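Local coordinates for imidazoleglycerol-phosphate dehydratase (PDB 2AE8), which catalyses the manganese-dependent dehydration of imidazoleglycerol phosphate to imidazoleacetol phosphate, the sixth step of histidine biosynthesis, at residues L63-T68 with N185-I190; D89-T94 with V161-R166; A146-E151 with E191-A196. All blocks are in the same frame, centred on the assembly; numbering follows the deposited sequence. Where two conformers were deposited one is given.

Contact 1. Residues L63-T68 with N185-I190; sequences LNHMLT and NTHHEI. With MG (magnesium ion), chain L; MG (magnesium ion), chain T.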
loop_
_atom_site.group_PDB
_atom_site.type_symbol
_atom_site.label_atom_id
_atom_site.label_comp_id
_atom_site.label_asym_id
_atom_site.label_seq_id
_atom_site.Cartn_x
_atom_site.Cartn_y
_atom_site.Cartn_z
ATOM N N LEU B 63 -18.406 -37.033 22.561
ATOM C CA LEU B 63 -17.334 -37.310 23.515
ATOM C C LEU B 63 -17.177 -38.823 23.718
ATOM O O LEU B 63 -16.055 -39.322 23.772
ATOM C CB LEU B 63 -17.561 -36.583 24.848
ATOM C CG LEU B 63 -16.404 -36.593 25.861
ATOM C CD1 LEU B 63 -15.114 -36.023 25.280
ATOM C CD2 LEU B 63 -16.805 -35.857 27.144
ATOM N N ASN B 64 -18.301 -39.545 23.775
ATOM C CA ASN B 64 -18.265 -41.021 23.789
ATOM C C ASN B 64 -17.416 -41.603 22.668
ATOM O O ASN B 64 -16.551 -42.451 22.915
ATOM C CB ASN B 64 -19.680 -41.618 23.751
ATOM C CG ASN B 64 -20.407 -41.462 25.071
ATOM O OD1 ASN B 64 -19.841 -40.990 26.052
ATOM N ND2 ASN B 64 -21.676 -41.848 25.100
ATOM N N HIS B 65 -17.640 -41.139 21.440
ATOM C CA HIS B 65 -16.912 -41.667 20.296
ATOM C C HIS B 65 -15.418 -41.362 20.399
ATOM O O HIS B 65 -14.574 -42.245 20.142
ATOM C CB HIS B 65 -17.482 -41.140 18.970
ATOM C CG HIS B 65 -16.783 -41.680 17.754
ATOM N ND1 HIS B 65 -16.510 -43.022 17.584
ATOM C CD2 HIS B 65 -16.321 -41.062 16.640
ATOM C CE1 HIS B 65 -15.885 -43.202 16.431
ATOM N NE2 HIS B 65 -15.757 -42.029 15.838
HETATM N N MSE B 66 -15.093 -40.126 20.776
HETATM C CA MSE B 66 -13.681 -39.701 20.885
HETATM C C MSE B 66 -12.902 -40.477 21.973
HETATM O O MSE B 66 -11.752 -40.894 21.765
HETATM C CB MSE B 66 -13.598 -38.187 21.128
HETATM C CG MSE B 66 -14.044 -37.325 19.917
HETATM SE SE MSE B 66 -13.125 -37.727 18.201
HETATM C CE MSE B 66 -14.493 -38.790 17.330
ATOM N N LEU B 67 -13.527 -40.651 23.136
ATOM C CA LEU B 67 -12.901 -41.421 24.226
ATOM C C LEU B 67 -12.823 -42.902 23.880
ATOM O O LEU B 67 -11.912 -43.590 24.311
ATOM C CB LEU B 67 -13.618 -41.185 25.560
ATOM C CG LEU B 67 -13.591 -39.723 26.020
ATOM C CD1 LEU B 67 -14.327 -39.508 27.349
ATOM C CD2 LEU B 67 -12.148 -39.245 26.112
ATOM N N THR B 68 -13.762 -43.395 23.078
ATOM C CA THR B 68 -13.643 -44.765 22.572
ATOM C C THR B 68 -12.397 -44.870 21.692
ATOM O O THR B 68 -11.645 -45.845 21.779
ATOM C CB THR B 68 -14.933 -45.214 21.828
ATOM O OG1 THR B 68 -16.014 -45.245 22.771
ATOM C CG2 THR B 68 -14.767 -46.597 21.182
ATOM N N ASN B 185 -12.362 -30.633 7.184
ATOM C CA ASN B 185 -13.577 -31.195 7.810
ATOM C C ASN B 185 -13.354 -31.282 9.318
ATOM O O ASN B 185 -12.352 -31.840 9.759
ATOM C CB ASN B 185 -13.939 -32.572 7.214
ATOM C CG ASN B 185 -15.179 -33.182 7.857
ATOM O OD1 ASN B 185 -15.099 -33.799 8.921
ATOM N ND2 ASN B 185 -16.328 -33.010 7.218
ATOM N N THR B 186 -14.264 -30.693 10.091
ATOM C CA THR B 186 -14.097 -30.529 11.526
ATOM C C THR B 186 -14.119 -31.874 12.262
ATOM O O THR B 186 -13.373 -32.062 13.210
ATOM C CB THR B 186 -15.179 -29.601 12.106
ATOM O OG1 THR B 186 -15.237 -28.408 11.316
ATOM C CG2 THR B 186 -14.865 -29.215 13.546
ATOM N N HIS B 187 -14.982 -32.796 11.828
ATOM C CA HIS B 187 -15.025 -34.133 12.424
ATOM C C HIS B 187 -13.655 -34.811 12.243
ATOM O O HIS B 187 -13.096 -35.355 13.193
ATOM C CB HIS B 187 -16.158 -34.969 11.799
ATOM C CG HIS B 187 -16.389 -36.278 12.483
ATOM N ND1 HIS B 187 -17.535 -36.549 13.206
ATOM C CD2 HIS B 187 -15.610 -37.384 12.580
ATOM C CE1 HIS B 187 -17.459 -37.773 13.705
ATOM N NE2 HIS B 187 -16.305 -38.302 13.336
ATOM N N HIS B 188 -13.107 -34.727 11.032
ATOM C CA HIS B 188 -11.803 -35.275 10.713
ATOM C C HIS B 188 -10.702 -34.611 11.531
ATOM O O HIS B 188 -9.747 -35.270 11.964
ATOM C CB HIS B 188 -11.487 -35.075 9.226
ATOM C CG HIS B 188 -12.311 -35.924 8.315
ATOM N ND1 HIS B 188 -12.256 -35.806 6.948
ATOM C CD2 HIS B 188 -13.225 -36.895 8.575
ATOM C CE1 HIS B 188 -13.087 -36.678 6.400
ATOM N NE2 HIS B 188 -13.687 -37.350 7.367
ATOM N N GLU B 189 -10.828 -33.294 11.718
ATOM C CA GLU B 189 -9.822 -32.523 12.431
ATOM C C GLU B 189 -9.722 -32.998 13.878
ATOM O O GLU B 189 -8.646 -33.275 14.381
ATOM C CB GLU B 189 -10.190 -31.031 12.396
ATOM C CG GLU B 189 -9.862 -30.314 11.072
ATOM C CD GLU B 189 -10.580 -28.965 10.932
ATOM O OE1 GLU B 189 -11.282 -28.518 11.875
ATOM O OE2 GLU B 189 -10.488 -28.378 9.840
ATOM N N ILE B 190 -10.857 -33.045 14.553
ATOM C CA ILE B 190 -10.904 -33.499 15.925
ATOM C C ILE B 190 -10.475 -34.969 16.047
ATOM O O ILE B 190 -9.718 -35.333 16.947
ATOM C CB ILE B 190 -12.317 -33.300 16.490
ATOM C CG1 ILE B 190 -12.662 -31.796 16.461
ATOM C CG2 ILE B 190 -12.389 -33.839 17.918
ATOM C CD1 ILE B 190 -14.151 -31.490 16.638
HETATM MG MG MG L . -15.359 -40.475 13.567
HETATM MG MG MG T . -14.994 -39.078 7.149
HETATM O O HOH W 1 -14.625 -40.054 9.418
HETATM O O HOH W 2 -15.620 -38.357 5.138
HETATM O O HOH W 3 -13.706 -40.089 5.799
#
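His65 and His187 turn their NE2 atoms toward one magnesium ion, although the axes of their helical segments stay 12.3 Å apart. The metal and a few long side chains bridge the distance between the helices. His187 NE2 binds it at 2.4 Å. His65 brings it to its ring edge, in plane, at a long 2.8 Å, and since this residue was modelled in two conformers that bond is doubtful. His92 of a second subunit and Glu191 of the same chain also bind this ion.

Beside the metal the contact is apolar. Selenomethionine Met66 bends at chi2 (-54°), carrying SE to within 4.0 Å of Ile190 CG2, so that the two side chains cross at about a right angle, while its methyl CE comes up obliquely to the His187 ring. A long, pliable residue suits this wide spacing. Asn185 caps helix 186-205: its OD1 takes the His188 N-H in the carbonyl plane, on a lone pair, at 3.0 Å. His188 NE2 holds a second magnesium, whose other ligands include three waters, and Glu127 is hydrogen-bonded to His188 ND1.

Leu63 and Leu67 pack on helix 90-111, Ile190 rests on helix 159-171, and strand 55-57 lies beside Asn64 and Thr68.

Contact 2. Residues D89-T94 with V161-R166; sequences DDHHVT and VEEFFR. With MG (magnesium ion), chain J; MG (magnesium ion), chain M.
Thr94 and Phe164 carry most of this contact, meeting where their helices come within 6.0 Å, CA to CA. Thr94 CG2 presses on Phe164 CB at 3.7 Å, the two side chains crossing at about a right angle, and the carbonyl Thr94 O meets the Phe164 ring edge in plane, 3.6 Å from CD1. Threonine suits so close a passage: it is short and offers a methyl to the neighbour, while its hydroxyl turns back on its own helix. With chi1 at -57°, OG1 sits beside the backbone N and donates to Asp90 O at 2.7 Å; Thr94 N reaches the same oxygen from the opposite face.

Glu163 is the third large contributor. Its chain, bent at chi2, lays CG 4.1 Å from His91 CE1. His91 NE2 binds a magnesium ion at 2.3 Å, whereas Glu163 OE2, 4.0 Å from that metal, reaches it through a coordinating water that donates to OE2. The carboxylate is thus a second-shell group here, though Glu163 is a manganese ligand in another structure of this protein. Glu95 of the same chain and His188 of a third subunit also bind the ion.

Leu63 and Leu67 of helix 61-74 cover Thr94 and Phe164, and Phe156 of strand 156-157 touches Thr94 and Val161.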
loop_
_atom_site.group_PDB
_atom_site.type_symbol
_atom_site.label_atom_id
_atom_site.label_comp_id
_atom_site.label_asym_id
_atom_site.label_seq_id
_atom_site.Cartn_x
_atom_site.Cartn_y
_atom_site.Cartn_z
ATOM N N ASP B 89 -23.033 -27.057 30.301
ATOM C CA ASP B 89 -23.490 -28.441 30.480
ATOM C C ASP B 89 -22.458 -29.420 29.945
ATOM O O ASP B 89 -21.769 -30.086 30.743
ATOM C CB ASP B 89 -24.841 -28.667 29.800
ATOM C CG ASP B 89 -25.631 -29.803 30.435
ATOM O OD1 ASP B 89 -25.466 -30.035 31.660
ATOM O OD2 ASP B 89 -26.416 -30.456 29.709
ATOM N N ASP B 90 -22.346 -29.501 28.608
ATOM C CA ASP B 90 -21.276 -30.279 27.963
ATOM C C ASP B 90 -19.914 -29.767 28.410
ATOM O O ASP B 90 -18.969 -30.528 28.452
ATOM C CB ASP B 90 -21.328 -30.198 26.431
ATOM C CG ASP B 90 -22.412 -31.058 25.807
ATOM O OD1 ASP B 90 -22.380 -31.217 24.564
ATOM O OD2 ASP B 90 -23.305 -31.555 26.517
ATOM N N HIS B 91 -19.821 -28.479 28.736
ATOM C CA HIS B 91 -18.546 -27.879 29.147
ATOM C C HIS B 91 -18.086 -28.475 30.474
ATOM O O HIS B 91 -16.962 -28.966 30.593
ATOM C CB HIS B 91 -18.653 -26.351 29.277
ATOM C CG HIS B 91 -17.347 -25.675 29.586
ATOM N ND1 HIS B 91 -16.722 -24.825 28.696
ATOM C CD2 HIS B 91 -16.538 -25.740 30.670
ATOM C CE1 HIS B 91 -15.596 -24.382 29.224
ATOM N NE2 HIS B 91 -15.454 -24.930 30.420
ATOM N N HIS B 92 -18.959 -28.425 31.476
ATOM C CA HIS B 92 -18.601 -28.964 32.784
ATOM C C HIS B 92 -18.269 -30.444 32.656
ATOM O O HIS B 92 -17.204 -30.873 33.064
ATOM C CB HIS B 92 -19.712 -28.712 33.789
ATOM C CG HIS B 92 -20.014 -27.261 33.986
ATOM N ND1 HIS B 92 -21.293 -26.784 34.159
ATOM C CD2 HIS B 92 -19.200 -26.178 34.021
ATOM C CE1 HIS B 92 -21.255 -25.471 34.311
ATOM N NE2 HIS B 92 -19.997 -25.077 34.225
ATOM N N VAL B 93 -19.132 -31.194 31.995
ATOM C CA VAL B 93 -18.921 -32.630 31.808
ATOM C C VAL B 93 -17.565 -32.938 31.142
ATOM O O VAL B 93 -16.774 -33.716 31.663
ATOM C CB VAL B 93 -20.084 -33.266 31.020
ATOM C CG1 VAL B 93 -19.774 -34.704 30.634
ATOM C CG2 VAL B 93 -21.364 -33.190 31.838
ATOM N N THR B 94 -17.296 -32.307 30.004
ATOM C CA THR B 94 -16.069 -32.558 29.251
ATOM C C THR B 94 -14.829 -32.195 30.055
ATOM O O THR B 94 -13.878 -32.968 30.111
ATOM C CB THR B 94 -16.081 -31.782 27.907
ATOM O OG1 THR B 94 -17.233 -32.172 27.172
ATOM C CG2 THR B 94 -14.860 -32.099 27.066
ATOM N N VAL B 161 -12.948 -29.127 22.600
ATOM C CA VAL B 161 -11.808 -29.994 22.305
ATOM C C VAL B 161 -10.533 -29.488 23.016
ATOM O O VAL B 161 -9.826 -30.255 23.715
ATOM C CB VAL B 161 -11.573 -30.097 20.782
ATOM C CG1 VAL B 161 -10.299 -30.845 20.479
ATOM C CG2 VAL B 161 -12.750 -30.761 20.101
ATOM N N GLU B 162 -10.243 -28.200 22.869
ATOM C CA GLU B 162 -9.068 -27.636 23.557
ATOM C C GLU B 162 -9.249 -27.683 25.086
ATOM O O GLU B 162 -8.301 -27.956 25.822
ATOM C CB GLU B 162 -8.818 -26.198 23.107
ATOM C CG GLU B 162 -7.546 -25.578 23.676
ATOM C CD GLU B 162 -7.312 -24.165 23.136
ATOM O OE1 GLU B 162 -8.187 -23.662 22.395
ATOM O OE2 GLU B 162 -6.263 -23.565 23.471
ATOM N N GLU B 163 -10.456 -27.404 25.570
ATOM C CA GLU B 163 -10.713 -27.509 27.017
ATOM C C GLU B 163 -10.434 -28.913 27.571
ATOM O O GLU B 163 -9.914 -29.046 28.677
ATOM C CB GLU B 163 -12.138 -27.084 27.352
ATOM C CG GLU B 163 -12.442 -25.661 26.874
ATOM C CD GLU B 163 -11.361 -24.655 27.302
ATOM O OE1 GLU B 163 -10.653 -24.093 26.419
ATOM O OE2 GLU B 163 -11.200 -24.456 28.521
ATOM N N PHE B 164 -10.766 -29.942 26.790
ATOM C CA PHE B 164 -10.551 -31.335 27.203
ATOM C C PHE B 164 -9.062 -31.634 27.285
ATOM O O PHE B 164 -8.580 -32.157 28.295
ATOM C CB PHE B 164 -11.213 -32.317 26.236
ATOM C CG PHE B 164 -10.936 -33.760 26.578
ATOM C CD1 PHE B 164 -11.627 -34.381 27.629
ATOM C CD2 PHE B 164 -9.972 -34.480 25.890
ATOM C CE1 PHE B 164 -11.372 -35.708 27.973
ATOM C CE2 PHE B 164 -9.696 -35.814 26.229
ATOM C CZ PHE B 164 -10.398 -36.427 27.281
ATOM N N PHE B 165 -8.326 -31.278 26.232
ATOM C CA PHE B 165 -6.898 -31.523 26.195
ATOM C C PHE B 165 -6.085 -30.751 27.223
ATOM O O PHE B 165 -5.119 -31.293 27.774
ATOM C CB PHE B 165 -6.341 -31.409 24.764
ATOM C CG PHE B 165 -6.705 -32.589 23.913
ATOM C CD1 PHE B 165 -6.175 -33.846 24.192
ATOM C CD2 PHE B 165 -7.634 -32.470 22.889
ATOM C CE1 PHE B 165 -6.541 -34.960 23.432
ATOM C CE2 PHE B 165 -7.998 -33.585 22.117
ATOM C CZ PHE B 165 -7.447 -34.830 22.393
ATOM N N ARG B 166 -6.493 -29.515 27.490
ATOM C CA ARG B 166 -5.922 -28.708 28.563
ATOM C C ARG B 166 -6.103 -29.381 29.928
ATOM O O ARG B 166 -5.165 -29.442 30.716
ATOM C CB ARG B 166 -6.521 -27.291 28.559
ATOM C CG ARG B 166 -5.989 -26.371 29.661
ATOM C CD ARG B 166 -5.514 -25.006 29.139
ATOM N NE ARG B 166 -6.600 -24.142 28.678
ATOM C CZ ARG B 166 -6.693 -23.619 27.455
ATOM N NH1 ARG B 166 -7.721 -22.839 27.156
ATOM N NH2 ARG B 166 -5.763 -23.858 26.535
HETATM MG MG MG J . -13.606 -24.412 31.761
HETATM MG MG MG M . -19.363 -22.695 34.134
HETATM O O HOH W 4 -12.415 -25.322 30.577
HETATM O O HOH W 5 -15.004 -23.961 33.023
HETATM O O HOH W 6 -11.634 -24.295 32.985
#

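Contact 3. Residues A146-E151 with E191-A196; sequences ASLSKE and EAIFKA. With MG (magnesium ion), chain L.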
loop_
_atom_site.group_PDB
_atom_site.type_symbol
_atom_site.label_atom_id
_atom_site.label_comp_id
_atom_site.label_asym_id
_atom_site.label_seq_id
_atom_site.Cartn_x
_atom_site.Cartn_y
_atom_site.Cartn_z
ATOM N N ALA B 146 -4.524 -25.419 16.606
ATOM C CA ALA B 146 -5.481 -26.020 15.693
ATOM C C ALA B 146 -6.719 -25.129 15.616
ATOM O O ALA B 146 -7.456 -24.998 16.598
ATOM C CB ALA B 146 -5.868 -27.423 16.183
ATOM N N SER B 147 -6.935 -24.505 14.466
ATOM C CA SER B 147 -8.138 -23.717 14.228
ATOM C C SER B 147 -9.122 -24.644 13.562
ATOM O O SER B 147 -8.963 -24.994 12.387
ATOM C CB SER B 147 -7.837 -22.535 13.302
ATOM O OG SER B 147 -6.820 -21.722 13.869
ATOM N N LEU B 148 -10.137 -25.051 14.310
ATOM C CA LEU B 148 -11.107 -26.011 13.799
ATOM C C LEU B 148 -12.094 -25.314 12.879
ATOM O O LEU B 148 -12.434 -24.159 13.121
ATOM C CB LEU B 148 -11.807 -26.695 14.962
ATOM C CG LEU B 148 -10.858 -27.370 15.958
ATOM C CD1 LEU B 148 -11.630 -27.873 17.170
ATOM C CD2 LEU B 148 -10.049 -28.542 15.306
ATOM N N SER B 149 -12.568 -26.022 11.848
ATOM C CA SER B 149 -13.324 -25.401 10.753
ATOM C C SER B 149 -14.751 -24.961 11.054
ATOM O O SER B 149 -15.249 -24.066 10.390
ATOM C CB SER B 149 -13.300 -26.267 9.494
ATOM O OG SER B 149 -11.968 -26.540 9.121
ATOM N N LYS B 150 -15.402 -25.566 12.046
ATOM C CA LYS B 150 -16.799 -25.248 12.346
ATOM C C LYS B 150 -16.987 -25.076 13.857
ATOM O O LYS B 150 -16.188 -25.576 14.643
ATOM C CB LYS B 150 -17.733 -26.341 11.783
ATOM C CG LYS B 150 -17.751 -26.488 10.253
ATOM C CD LYS B 150 -18.452 -25.315 9.595
ATOM C CE LYS B 150 -18.445 -25.405 8.066
ATOM N NZ LYS B 150 -17.070 -25.176 7.527
ATOM N N GLU B 151 -18.019 -24.353 14.261
ATOM C CA GLU B 151 -18.248 -24.075 15.674
ATOM C C GLU B 151 -18.868 -25.296 16.392
ATOM O O GLU B 151 -18.773 -25.431 17.619
ATOM C CB GLU B 151 -19.151 -22.828 15.826
ATOM C CG GLU B 151 -18.581 -21.573 15.125
ATOM C CD GLU B 151 -19.165 -20.260 15.649
ATOM O OE1 GLU B 151 -20.168 -20.299 16.386
ATOM O OE2 GLU B 151 -18.600 -19.178 15.338
ATOM N N GLU B 191 -10.964 -35.805 15.143
ATOM C CA GLU B 191 -10.619 -37.224 15.169
ATOM C C GLU B 191 -9.125 -37.464 14.980
ATOM O O GLU B 191 -8.526 -38.234 15.731
ATOM C CB GLU B 191 -11.452 -38.013 14.155
ATOM C CG GLU B 191 -11.139 -39.491 14.136
ATOM C CD GLU B 191 -12.298 -40.340 13.636
ATOM O OE1 GLU B 191 -13.376 -39.795 13.308
ATOM O OE2 GLU B 191 -12.124 -41.568 13.570
ATOM N N ALA B 192 -8.510 -36.822 13.986
ATOM C CA ALA B 192 -7.053 -36.923 13.807
ATOM C C ALA B 192 -6.295 -36.515 15.074
ATOM O O ALA B 192 -5.321 -37.168 15.467
ATOM C CB ALA B 192 -6.581 -36.082 12.590
ATOM N N ILE B 193 -6.739 -35.435 15.719
ATOM C CA ILE B 193 -6.103 -34.968 16.964
ATOM C C ILE B 193 -6.238 -36.007 18.110
ATOM O O ILE B 193 -5.263 -36.314 18.798
ATOM C CB ILE B 193 -6.678 -33.612 17.420
ATOM C CG1 ILE B 193 -6.258 -32.478 16.451
ATOM C CG2 ILE B 193 -6.254 -33.283 18.880
ATOM C CD1 ILE B 193 -7.048 -31.196 16.675
ATOM N N PHE B 194 -7.444 -36.533 18.314
ATOM C CA PHE B 194 -7.644 -37.593 19.314
ATOM C C PHE B 194 -6.834 -38.844 19.007
ATOM O O PHE B 194 -6.208 -39.401 19.906
ATOM C CB PHE B 194 -9.123 -37.949 19.482
ATOM C CG PHE B 194 -9.819 -37.143 20.525
ATOM C CD1 PHE B 194 -9.805 -37.555 21.861
ATOM C CD2 PHE B 194 -10.492 -35.969 20.184
ATOM C CE1 PHE B 194 -10.454 -36.814 22.849
ATOM C CE2 PHE B 194 -11.160 -35.198 21.171
ATOM C CZ PHE B 194 -11.140 -35.627 22.517
ATOM N N LYS B 195 -6.817 -39.275 17.750
ATOM C CA LYS B 195 -6.019 -40.432 17.358
ATOM C C LYS B 195 -4.522 -40.216 17.608
ATOM O O LYS B 195 -3.847 -41.064 18.196
ATOM C CB LYS B 195 -6.267 -40.841 15.898
ATOM C CG LYS B 195 -7.664 -41.481 15.612
ATOM C CD LYS B 195 -7.821 -41.966 14.139
ATOM C CE LYS B 195 -6.722 -42.979 13.719
ATOM N NZ LYS B 195 -7.033 -43.643 12.397
ATOM N N ALA B 196 -4.000 -39.078 17.163
ATOM C CA ALA B 196 -2.586 -38.779 17.313
ATOM C C ALA B 196 -2.177 -38.628 18.775
ATOM O O ALA B 196 -1.139 -39.136 19.158
ATOM C CB ALA B 196 -2.211 -37.521 16.519
HETATM MG MG MG L . -15.359 -40.475 13.567
#
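Glu191 OE1 binds a magnesium ion at 2.1 Å, while OE2 of the same carboxylate stays 3.4 Å from the metal, so the carboxylate binds in a monodentate way. Its CG lies anti to the backbone N (chi1 -180°) and the chain runs extended beyond, the reach needed to bring a charge from the helix to the ion. Glutamate fits because a hard cation prefers an anionic oxygen; His187 of the same helix, and His92 of a second subunit, add nitrogens.

Two residues further along, the helix points a different side chain at the loop 146-151. Ile193 sends its CG1 arm out, extended at chi2 (167°), and its terminal CD1 does all the touching: 4.0 Å from Ala146 CB and 4.2 Å from Leu148 CD2. The loop is extended here, which lets residues two apart address the same methyl. Ala146, with only CB to offer, directs it toward the helix, whereas Leu148 reaches the methyl with the end of one branch, CD2. The join is small and wholly apolar.

The loop is also held by polar means, as Ser149 OG is hydrogen-bonded to Glu189 in the preceding helical turn. On the sheet side, Ala192 is small enough to let the helix settle on Thr128 and Ala130 of strand 128-135.

Glu191 with His187 and His188 forms the second of two HHxxE sequences, His91, His92 and Glu95 being the first. Such paired motifs, one from each half-domain of the duplicated beta-alpha-beta sandwich, are the signature of this dehydratase family, and they build its metal sites between subunits.

In the fold
Contacts 1 and 3 lie 7 Å apart between centres and share helix 186-205; contact 2 stands about 13 to 14 Å from both. Along the chain, contact 2 falls entirely between the two segments of contact 1, while the segments of contact 3 alternate with those of either. Helices 61-74, 90-111, 159-171 and 186-205 pack against one another, the contacts being joined by Leu67 on Phe164, Ile190 on Val161 and Phe194 on Phe164 and Phe165. Helices from both half-domains meet in this packing, and their metal ligands lie at subunit boundaries, so the metal sites are completed where neighbouring subunits meet, consistent with the 24-chain assembly.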